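Local coordinates for SusD-like protein BACOVA_02651 (Bacteroides ovatus, PDB 5E75) that binds polysaccharide at the cell surface and probably captures xyloglucan before it is transported into the periplasm for degradation, at residues Val218-Met227 with Asn239-Ala247; Tyr292-Arg300 with Val390-Lys399. All blocks are in the same frame, centred on the assembly; numbering follows the deposited sequence.

Interaction 1 (Val218-Met227 with Asn239-Ala247)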
# COMPACT_ATOMS: atom_id res chain seq x y z
N VAL A 218 -5.62 -0.71 19.58
CA VAL A 218 -4.33 -0.23 19.08
C VAL A 218 -4.14 1.26 19.36
O VAL A 218 -3.10 1.69 19.88
CB VAL A 218 -4.18 -0.50 17.58
CG1 VAL A 218 -2.86 0.04 17.05
CG2 VAL A 218 -4.28 -2.00 17.28
N CYS A 219 -5.13 2.06 19.01
CA CYS A 219 -5.01 3.50 19.15
C CYS A 219 -4.84 3.93 20.60
O CYS A 219 -3.99 4.78 20.92
CB CYS A 219 -6.25 4.19 18.56
SG CYS A 219 -6.41 4.01 16.77
N GLU A 220 -5.66 3.38 21.48
CA GLU A 220 -5.68 3.79 22.88
C GLU A 220 -4.63 3.13 23.77
O GLU A 220 -4.15 3.77 24.70
CB GLU A 220 -7.04 3.53 23.51
CG GLU A 220 -8.23 4.18 22.81
CD GLU A 220 -8.40 5.68 23.06
OE1 GLU A 220 -7.48 6.34 23.59
OE2 GLU A 220 -9.48 6.17 22.68
N ASN A 221 -4.26 1.88 23.48
CA ASN A 221 -3.52 1.06 24.44
C ASN A 221 -2.11 0.64 24.02
O ASN A 221 -1.36 0.12 24.85
CB ASN A 221 -4.32 -0.21 24.79
CG ASN A 221 -5.67 0.10 25.41
OD1 ASN A 221 -5.80 1.04 26.21
ND2 ASN A 221 -6.69 -0.65 25.03
N SER A 222 -1.75 0.83 22.76
CA SER A 222 -0.46 0.35 22.28
C SER A 222 0.74 1.10 22.84
O SER A 222 1.84 0.55 22.85
CB SER A 222 -0.38 0.39 20.75
OG SER A 222 -0.35 1.71 20.26
N GLY A 223 0.54 2.35 23.24
CA GLY A 223 1.64 3.18 23.69
C GLY A 223 2.45 3.75 22.54
O GLY A 223 3.48 4.39 22.76
N LEU A 224 1.99 3.51 21.31
CA LEU A 224 2.66 4.00 20.12
C LEU A 224 2.05 5.33 19.71
O LEU A 224 0.88 5.59 19.97
CB LEU A 224 2.49 2.99 18.98
CG LEU A 224 3.00 1.58 19.27
CD1 LEU A 224 2.61 0.63 18.15
CD2 LEU A 224 4.49 1.60 19.47
N ASP A 225 2.85 6.16 19.06
CA ASP A 225 2.34 7.43 18.55
C ASP A 225 2.80 7.65 17.13
O ASP A 225 3.72 7.01 16.63
CB ASP A 225 2.81 8.58 19.44
CG ASP A 225 1.89 9.81 19.38
OD1 ASP A 225 0.84 9.81 18.67
OD2 ASP A 225 2.21 10.80 20.08
N LEU A 226 2.13 8.58 16.46
CA LEU A 226 2.58 9.04 15.15
C LEU A 226 3.93 9.76 15.25
O LEU A 226 4.18 10.48 16.22
CB LEU A 226 1.58 10.02 14.55
CG LEU A 226 0.13 9.54 14.44
CD1 LEU A 226 -0.68 10.61 13.81
CD2 LEU A 226 0.02 8.27 13.62
N MET A 227 4.81 9.56 14.27
CA MET A 227 6.01 10.38 14.19
C MET A 227 5.61 11.86 14.12
O MET A 227 4.64 12.23 13.46
CB MET A 227 6.88 10.02 12.99
CG MET A 227 7.50 8.62 13.05
SD MET A 227 8.94 8.48 11.95
CE MET A 227 10.23 9.21 12.98
N ASN A 239 13.62 3.80 9.35
CA ASN A 239 13.01 2.49 9.13
C ASN A 239 12.66 1.93 10.51
O ASN A 239 13.43 2.07 11.46
CB ASN A 239 13.99 1.52 8.44
CG ASN A 239 14.06 1.69 6.93
OD1 ASN A 239 13.20 2.30 6.29
ND2 ASN A 239 15.09 1.10 6.35
N ASN A 240 11.49 1.31 10.62
CA ASN A 240 11.05 0.65 11.86
C ASN A 240 10.86 1.61 13.02
O ASN A 240 10.98 1.24 14.18
CB ASN A 240 11.97 -0.51 12.22
CG ASN A 240 11.94 -1.58 11.17
OD1 ASN A 240 10.87 -1.94 10.67
ND2 ASN A 240 13.11 -2.10 10.80
N ASN A 241 10.50 2.83 12.68
CA ASN A 241 10.06 3.80 13.67
C ASN A 241 8.79 3.31 14.37
O ASN A 241 8.17 2.32 13.96
CB ASN A 241 9.81 5.14 12.98
CG ASN A 241 8.68 5.07 11.96
OD1 ASN A 241 7.51 5.08 12.33
ND2 ASN A 241 9.03 4.96 10.68
N GLN A 242 8.38 4.01 15.43
CA GLN A 242 7.27 3.52 16.24
C GLN A 242 5.93 3.47 15.51
O GLN A 242 5.04 2.71 15.92
CB GLN A 242 7.13 4.35 17.52
CG GLN A 242 6.73 5.79 17.29
CD GLN A 242 6.40 6.50 18.58
OE1 GLN A 242 5.67 5.98 19.43
NE2 GLN A 242 6.94 7.70 18.74
N GLU A 243 5.79 4.27 14.45
CA GLU A 243 4.56 4.28 13.64
C GLU A 243 4.51 3.11 12.64
O GLU A 243 3.45 2.78 12.09
CB GLU A 243 4.41 5.64 12.92
CG GLU A 243 3.21 5.73 12.01
CD GLU A 243 2.88 7.15 11.56
OE1 GLU A 243 3.51 8.10 12.06
OE2 GLU A 243 2.01 7.27 10.69
N SER A 244 5.66 2.48 12.41
CA SER A 244 5.76 1.37 11.48
C SER A 244 5.29 0.08 12.16
O SER A 244 6.07 -0.57 12.90
CB SER A 244 7.20 1.22 11.01
OG SER A 244 7.32 0.28 9.95
N LEU A 245 4.04 -0.31 11.94
CA LEU A 245 3.51 -1.53 12.56
C LEU A 245 3.96 -2.78 11.81
O LEU A 245 4.25 -3.81 12.41
CB LEU A 245 1.99 -1.46 12.66
CG LEU A 245 1.45 -0.43 13.67
CD1 LEU A 245 -0.04 -0.26 13.56
CD2 LEU A 245 1.79 -0.89 15.07
N LEU A 246 4.04 -2.69 10.48
CA LEU A 246 4.46 -3.81 9.67
C LEU A 246 5.05 -3.27 8.37
O LEU A 246 4.45 -2.39 7.73
CB LEU A 246 3.28 -4.74 9.37
CG LEU A 246 3.61 -6.11 8.78
CD1 LEU A 246 4.48 -6.92 9.74
CD2 LEU A 246 2.36 -6.87 8.41
N ALA A 247 6.20 -3.78 7.97
CA ALA A 247 6.86 -3.34 6.75
C ALA A 247 7.73 -4.45 6.21
O ALA A 247 8.27 -5.27 6.98
CB ALA A 247 7.70 -2.11 7.01
O HOH W 1 4.89 6.51 22.00
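Gln242 OE1 is gripped twice: Asp225 N donates to it at 2.8 Å, and a water hydrogen-bonded to Gly223 O donates a second proton. The peptide N-H comes from above the amide, 61° out of the carbonyl plane, and the bond is somewhat bent. Gln242 reaches it by setting CG between its own backbone N and carbonyl carbon (chi1 66°) and extending from there, which also brings Gln242 CG within 3.3 Å of Asp225 O.

Next door, Glu243 reaches the same segment further along, its CG anti to the backbone N (chi1 177°). Its OE1 takes Met227 N at 3.0 Å, nearly end-on along the C-O bond, and the same oxygen pairs with Arg393 while OE2 pairs with Arg359. Leu226 CD2 rests 3.7 Å from Glu243 OE2, so a buried carboxylate is walled by a leucine methyl and satisfied by two arginines. With an alanine here, Met227 N would probably lose its acceptor, and Arg359 and Arg393 the carboxylate they share.

Met227 bends at its thioether and lays SD 3.4 Å from Asn241 CG, across the amide whose ND2 bonds to Asn238 O. At the other end the contact turns apolar, with Leu224 CD1 meeting Leu245 CD2 at 3.5 Å.

Each segment carries a turn. Ser222 OG donates to Val218 O and accepts from Leu224 N, an ST turn, while Asn241-Ser244 is a type I turn. The chain leaving helix 205-221 is clasped to the loop entering strand 244-248, which pairs antiparallel with 355-359; helices 360-372 and 382-393 close over Leu226, and helix 180-195 covers Val218.

Interaction 2 (Tyr292-Arg300 with Val390-Lys399); sequences YELADTLRR and VRERAKINKK
The Arg391 guanidinium is sandwiched, with Ile396 CD1 over the centre of one face, 3.4 Å above the plane, and Lys399 CE off-centre on the other, while Glu293 OE2 and the carbonyl of Asn397 lie at its edge. Glu293 is held end-on. Arg391 NH1 gives Glu293 OE2 an almost straight bond of 2.9 Å, and NH2 reaches its OE1 at 3.0 Å, although the carboxylate is twisted 46° from the guanidinium plane. On the side-on edge, NE and NH2 both donate to Asn397 O, which helps fix the group's rotation. The CB of Arg391 points away from 292-300, and bends at chi2 (-80°) and chi3 (-63°) bring the guanidinium back.

Arg299 is a second flat group. Ala394 CB covers one face, 3.5 Å from Arg299 NE, and Asp296 takes the edge in a side-on salt bridge; NH1 and NH2 continue to Glu414 and Glu410 of helix 404-415. Ile396 also wedges CG2 against Ala295 CB at 3.8 Å, and Leu298 CD1 touches Lys395 CG, the two side chains meeting at a slant, where a Schellman motif ends helix 382-393.

Arg299 NH2 and Arg391 NH1 are 4.8 Å apart, and Glu410 bridges the two guanidinium groups. The surrounding charges probably favour the ionised forms of Glu410, Asp296 and Glu293, while waters link Glu293 to Asn397 and Lys399.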
# COMPACT_ATOMS: atom_id res chain seq x y z
N TYR A 292 -4.52 17.47 -2.10
CA TYR A 292 -3.85 18.17 -1.01
C TYR A 292 -4.48 19.54 -0.80
O TYR A 292 -4.51 20.38 -1.70
CB TYR A 292 -2.35 18.32 -1.28
CG TYR A 292 -1.65 17.00 -1.50
CD1 TYR A 292 -1.27 16.20 -0.42
CD2 TYR A 292 -1.41 16.53 -2.78
CE1 TYR A 292 -0.65 14.96 -0.62
CE2 TYR A 292 -0.80 15.29 -2.99
CZ TYR A 292 -0.42 14.53 -1.91
OH TYR A 292 0.17 13.30 -2.13
N GLU A 293 -4.96 19.77 0.41
CA GLU A 293 -5.44 21.10 0.77
C GLU A 293 -4.28 22.07 0.71
O GLU A 293 -3.12 21.69 0.83
CB GLU A 293 -6.06 21.04 2.17
CG GLU A 293 -7.32 20.16 2.17
CD GLU A 293 -7.91 19.89 3.54
OE1 GLU A 293 -7.73 20.71 4.45
OE2 GLU A 293 -8.57 18.83 3.70
N LEU A 294 -4.58 23.34 0.48
CA LEU A 294 -3.55 24.36 0.29
C LEU A 294 -2.54 24.37 1.43
O LEU A 294 -1.33 24.49 1.18
CB LEU A 294 -4.19 25.73 0.13
CG LEU A 294 -3.24 26.91 -0.13
CD1 LEU A 294 -2.34 26.67 -1.32
CD2 LEU A 294 -4.11 28.14 -0.34
N ALA A 295 -3.02 24.18 2.66
CA ALA A 295 -2.17 24.19 3.83
C ALA A 295 -1.35 22.91 3.99
O ALA A 295 -0.41 22.90 4.76
CB ALA A 295 -3.00 24.42 5.08
N ASP A 296 -1.69 21.86 3.23
CA ASP A 296 -1.11 20.51 3.42
C ASP A 296 0.18 20.33 2.62
O ASP A 296 0.36 19.33 1.92
CB ASP A 296 -2.15 19.46 3.03
CG ASP A 296 -1.87 18.06 3.55
OD1 ASP A 296 -0.97 17.86 4.36
OD2 ASP A 296 -2.62 17.16 3.12
N THR A 297 1.10 21.28 2.77
CA THR A 297 2.34 21.26 2.01
C THR A 297 3.34 20.22 2.50
O THR A 297 4.19 19.79 1.74
CB THR A 297 3.00 22.65 1.98
OG1 THR A 297 3.26 23.07 3.32
CG2 THR A 297 2.08 23.65 1.31
N LEU A 298 3.24 19.82 3.77
CA LEU A 298 4.21 18.87 4.31
C LEU A 298 3.98 17.48 3.68
O LEU A 298 4.93 16.84 3.22
CB LEU A 298 4.16 18.80 5.84
CG LEU A 298 4.40 20.14 6.54
CD1 LEU A 298 4.30 19.95 8.04
CD2 LEU A 298 5.75 20.75 6.18
N ARG A 299 2.74 17.04 3.65
CA ARG A 299 2.45 15.76 3.04
C ARG A 299 2.62 15.84 1.52
O ARG A 299 3.16 14.91 0.90
CB ARG A 299 1.06 15.25 3.41
CG ARG A 299 0.93 14.84 4.89
CD ARG A 299 -0.36 14.08 5.17
NE ARG A 299 -1.51 14.96 5.06
CZ ARG A 299 -2.71 14.72 5.56
NH1 ARG A 299 -2.96 13.59 6.21
NH2 ARG A 299 -3.68 15.63 5.42
N ARG A 300 2.24 16.95 0.90
CA ARG A 300 2.42 17.07 -0.54
C ARG A 300 3.91 17.00 -0.88
O ARG A 300 4.31 16.22 -1.74
CB ARG A 300 1.82 18.38 -1.07
CG ARG A 300 1.80 18.42 -2.61
CD ARG A 300 1.68 19.82 -3.17
NE ARG A 300 2.87 20.58 -2.83
CZ ARG A 300 2.92 21.89 -2.61
NH1 ARG A 300 1.83 22.65 -2.74
NH2 ARG A 300 4.07 22.44 -2.28
N VAL A 390 -4.28 12.70 12.82
CA VAL A 390 -3.63 12.63 11.51
C VAL A 390 -3.55 14.04 10.89
O VAL A 390 -2.52 14.45 10.33
CB VAL A 390 -4.34 11.62 10.59
CG1 VAL A 390 -3.68 11.60 9.21
CG2 VAL A 390 -4.30 10.22 11.20
N ARG A 391 -4.65 14.78 10.99
CA ARG A 391 -4.68 16.18 10.53
C ARG A 391 -3.63 17.02 11.27
O ARG A 391 -2.88 17.81 10.66
CB ARG A 391 -6.06 16.79 10.81
CG ARG A 391 -7.25 16.07 10.19
CD ARG A 391 -7.46 16.41 8.73
NE ARG A 391 -7.76 17.83 8.51
CZ ARG A 391 -8.01 18.34 7.31
NH1 ARG A 391 -8.04 17.56 6.23
NH2 ARG A 391 -8.27 19.64 7.17
N GLU A 392 -3.63 16.89 12.59
CA GLU A 392 -2.72 17.65 13.45
C GLU A 392 -1.26 17.36 13.11
O GLU A 392 -0.42 18.27 13.06
CB GLU A 392 -3.00 17.31 14.92
CG GLU A 392 -2.20 18.08 15.94
CD GLU A 392 -2.73 17.80 17.32
OE1 GLU A 392 -2.87 16.61 17.67
OE2 GLU A 392 -3.05 18.78 18.05
N ARG A 393 -0.93 16.09 12.87
CA ARG A 393 0.44 15.74 12.54
C ARG A 393 0.88 16.38 11.22
O ARG A 393 2.04 16.78 11.07
CB ARG A 393 0.61 14.22 12.51
CG ARG A 393 2.06 13.75 12.42
CD ARG A 393 2.55 13.51 10.97
NE ARG A 393 1.87 12.39 10.35
CZ ARG A 393 2.19 11.11 10.58
NH1 ARG A 393 3.21 10.80 11.37
NH2 ARG A 393 1.49 10.14 10.01
N ALA A 394 -0.07 16.50 10.29
CA ALA A 394 0.17 17.18 9.01
C ALA A 394 0.20 18.70 9.14
O ALA A 394 0.48 19.40 8.17
CB ALA A 394 -0.90 16.78 7.99
N LYS A 395 -0.08 19.20 10.35
CA LYS A 395 -0.10 20.63 10.67
C LYS A 395 -1.19 21.39 9.90
O LYS A 395 -1.01 22.55 9.53
CB LYS A 395 1.29 21.26 10.49
CG LYS A 395 2.47 20.47 11.06
CD LYS A 395 2.42 20.27 12.56
CE LYS A 395 3.67 19.54 13.11
NZ LYS A 395 3.57 18.02 13.23
N ILE A 396 -2.33 20.74 9.69
CA ILE A 396 -3.50 21.39 9.12
C ILE A 396 -4.68 21.34 10.10
O ILE A 396 -4.64 20.65 11.13
CB ILE A 396 -3.87 20.82 7.73
CG1 ILE A 396 -4.33 19.35 7.81
CG2 ILE A 396 -2.68 20.99 6.77
CD1 ILE A 396 -4.78 18.81 6.47
N ASN A 397 -5.72 22.08 9.78
CA ASN A 397 -6.84 22.24 10.70
C ASN A 397 -7.57 20.94 11.00
O ASN A 397 -7.73 20.09 10.13
CB ASN A 397 -7.84 23.27 10.15
CG ASN A 397 -8.53 22.79 8.88
OD1 ASN A 397 -7.99 22.92 7.79
ND2 ASN A 397 -9.73 22.25 9.03
N LYS A 398 -8.00 20.81 12.24
CA LYS A 398 -8.88 19.72 12.62
C LYS A 398 -10.28 19.97 12.09
O LYS A 398 -10.67 21.12 11.82
CB LYS A 398 -8.90 19.56 14.14
CG LYS A 398 -7.56 19.21 14.73
CD LYS A 398 -7.63 19.08 16.23
CE LYS A 398 -6.28 18.73 16.82
NZ LYS A 398 -6.33 18.82 18.31
N LYS A 399 -11.04 18.89 11.92
CA LYS A 399 -12.42 18.97 11.47
C LYS A 399 -13.37 18.68 12.64
O LYS A 399 -13.14 17.77 13.42
CB LYS A 399 -12.65 18.00 10.32
CG LYS A 399 -11.90 18.39 9.05
CD LYS A 399 -12.18 17.44 7.90
CE LYS A 399 -11.63 17.96 6.60
NZ LYS A 399 -12.36 19.15 6.12
O HOH W 2 -6.23 22.95 5.33
O HOH W 3 -11.13 19.24 3.38
O HOH W 4 -9.90 22.43 5.41
O HOH W 5 1.26 21.73 6.82
O HOH W 6 1.01 18.76 5.43

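The centres of interactions 1 and 2 lie 20 Å apart, but the last turn of helix 382-393, part of interaction 2, reaches interaction 1 through Arg393. Its NH1 is 2.8 Å from Glu243 OE1 in a salt bridge and 2.9 Å from Met227 O, a probable hydrogen bond. NH2 turns to Glu414, which also pairs with Arg299, so one chain of charges spans both contacts. Leu226 CD1 packs 4.2 Å from Val390 CA beside it, and Arg389 of the same helix meets Asp225. Both contacts pack loops and helix ends of the SusD-family fold, which belongs to the TPR clan.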